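D-glycero-D-manno-heptose 1-phosphate kinase (Bacteroides thetaiotaomicron, PDB 3K85) probably transfers a phosphate group from ATP to a heptose 1-phosphate sugar, as a kinase of the GHMP family. Local coordinates at residues A[23-28]-A[156-161]. Residues are numbered along the deposited sequence; the frame is centred on the assembly and turned at random.
Sequences PYSDIY and GGKQDQ
Ser25 and Lys158 make the whole contact: the ammonium NZ donates a hydrogen bond to the serine OG at 2.6 Å. The tight part is this polar tip alone, the next approach being Lys158 CE at 3.6 Å from Ser25 OG. The backbones stay well apart, their nearest CA atoms, those of Ser25 and Gly157, being 9.0 Å from each other, and the lysine chain spans the distance. It runs extended as far as CE, then bends at its last torsion (chi4 70°), which turns NZ onto the serine hydroxyl. NZ is gripped further by Asp20 O and Ser22 OG, tying it to the segment leading into helix 24-27. Cutting this side chain back to an alanine would probably leave Ser25 OG and Asp20 O without their ammonium partner and remove the one direct link between the segments. The looser side lies toward Asp26, partly exposed, whose OD1 stops 4.8 Å from Lys158 NZ; the opposite charges probably attract without touching, while OD1 bonds weakly to Asp178 N and OD2 to Ser22 OG. Lys158 occupies the N-cap position of helix 159-166; separately, Gln159 N bonds to Asp20 OD2. Within the GHMP kinase N-terminal family region, the start of helix 159-166 is thus linked to the connection between strand 4-15 and helix 24-27, with Lys158 resting on Tyr145 of helix 137-151 and Tyr24 touching helix 230-246.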
# COMPACT_ATOMS: atom_id res chain seq x y z
N PRO A 23 -5.07 23.25 15.03
CA PRO A 23 -6.28 23.13 14.21
C PRO A 23 -6.02 23.01 12.71
O PRO A 23 -6.94 22.71 11.96
CB PRO A 23 -7.05 24.40 14.55
CG PRO A 23 -5.92 25.40 14.67
CD PRO A 23 -4.90 24.64 15.50
N TYR A 24 -4.78 23.24 12.28
CA TYR A 24 -4.49 23.18 10.85
C TYR A 24 -5.05 21.92 10.16
O TYR A 24 -5.59 22.02 9.06
CB TYR A 24 -2.99 23.27 10.56
CG TYR A 24 -2.71 23.31 9.07
CD1 TYR A 24 -2.51 24.52 8.40
CD2 TYR A 24 -2.74 22.13 8.31
CE1 TYR A 24 -2.36 24.56 7.01
CE2 TYR A 24 -2.60 22.16 6.93
CZ TYR A 24 -2.41 23.37 6.28
OH TYR A 24 -2.27 23.39 4.91
N SER A 25 -4.91 20.75 10.79
CA SER A 25 -5.42 19.54 10.16
C SER A 25 -6.94 19.58 10.04
O SER A 25 -7.50 19.10 9.05
CB SER A 25 -4.99 18.29 10.95
OG SER A 25 -5.69 18.15 12.18
N ASP A 26 -7.60 20.16 11.03
CA ASP A 26 -9.05 20.23 11.05
C ASP A 26 -9.65 21.29 10.11
O ASP A 26 -10.74 21.10 9.56
CB ASP A 26 -9.52 20.47 12.49
CG ASP A 26 -9.01 19.41 13.44
OD1 ASP A 26 -9.15 18.22 13.11
OD2 ASP A 26 -8.47 19.77 14.52
N ILE A 27 -8.94 22.38 9.92
CA ILE A 27 -9.42 23.44 9.04
C ILE A 27 -9.13 23.19 7.56
O ILE A 27 -10.04 23.24 6.73
CB ILE A 27 -8.80 24.79 9.45
CG1 ILE A 27 -9.25 25.15 10.87
CG2 ILE A 27 -9.19 25.89 8.45
CD1 ILE A 27 -8.41 26.25 11.52
N TYR A 28 -7.88 22.91 7.23
CA TYR A 28 -7.48 22.70 5.85
C TYR A 28 -7.34 21.24 5.45
O TYR A 28 -7.49 20.89 4.28
CB TYR A 28 -6.15 23.41 5.59
CG TYR A 28 -6.15 24.86 5.99
CD1 TYR A 28 -6.70 25.85 5.16
CD2 TYR A 28 -5.60 25.26 7.21
CE1 TYR A 28 -6.69 27.20 5.54
CE2 TYR A 28 -5.59 26.60 7.60
CZ TYR A 28 -6.14 27.57 6.76
OH TYR A 28 -6.12 28.89 7.16
N GLY A 156 1.08 17.95 20.58
CA GLY A 156 1.69 17.36 19.40
C GLY A 156 0.72 16.97 18.30
O GLY A 156 -0.50 17.14 18.44
N GLY A 157 1.27 16.45 17.19
CA GLY A 157 0.46 16.03 16.06
C GLY A 157 -0.19 14.66 16.18
O GLY A 157 -0.42 14.16 17.29
N LYS A 158 -0.48 14.03 15.05
CA LYS A 158 -1.13 12.72 15.08
C LYS A 158 -0.37 11.65 14.32
O LYS A 158 -0.56 10.46 14.55
CB LYS A 158 -2.54 12.84 14.49
CG LYS A 158 -3.35 14.03 15.00
CD LYS A 158 -4.64 14.20 14.21
CE LYS A 158 -5.39 15.48 14.58
NZ LYS A 158 -4.70 16.73 14.12
N GLN A 159 0.50 12.05 13.41
CA GLN A 159 1.22 11.09 12.61
C GLN A 159 1.95 9.99 13.40
O GLN A 159 1.92 8.82 13.00
CB GLN A 159 2.19 11.80 11.65
CG GLN A 159 3.40 12.43 12.29
CD GLN A 159 4.46 12.76 11.27
OE1 GLN A 159 4.82 11.91 10.45
NE2 GLN A 159 4.97 13.98 11.30
N ASP A 160 2.57 10.37 14.51
CA ASP A 160 3.32 9.44 15.37
C ASP A 160 2.53 8.25 15.88
O ASP A 160 2.99 7.11 15.81
CB ASP A 160 3.91 10.17 16.57
CG ASP A 160 4.91 11.24 16.17
OD1 ASP A 160 5.14 11.42 14.95
OD2 ASP A 160 5.46 11.89 17.08
N GLN A 161 1.35 8.49 16.43
CA GLN A 161 0.57 7.37 16.95
C GLN A 161 0.22 6.36 15.85
O GLN A 161 0.34 5.15 16.03
CB GLN A 161 -0.72 7.85 17.62
CG GLN A 161 -0.53 8.54 18.97
CD GLN A 161 -0.13 10.01 18.84
OE1 GLN A 161 0.23 10.49 17.77
NE2 GLN A 161 -0.20 10.72 19.96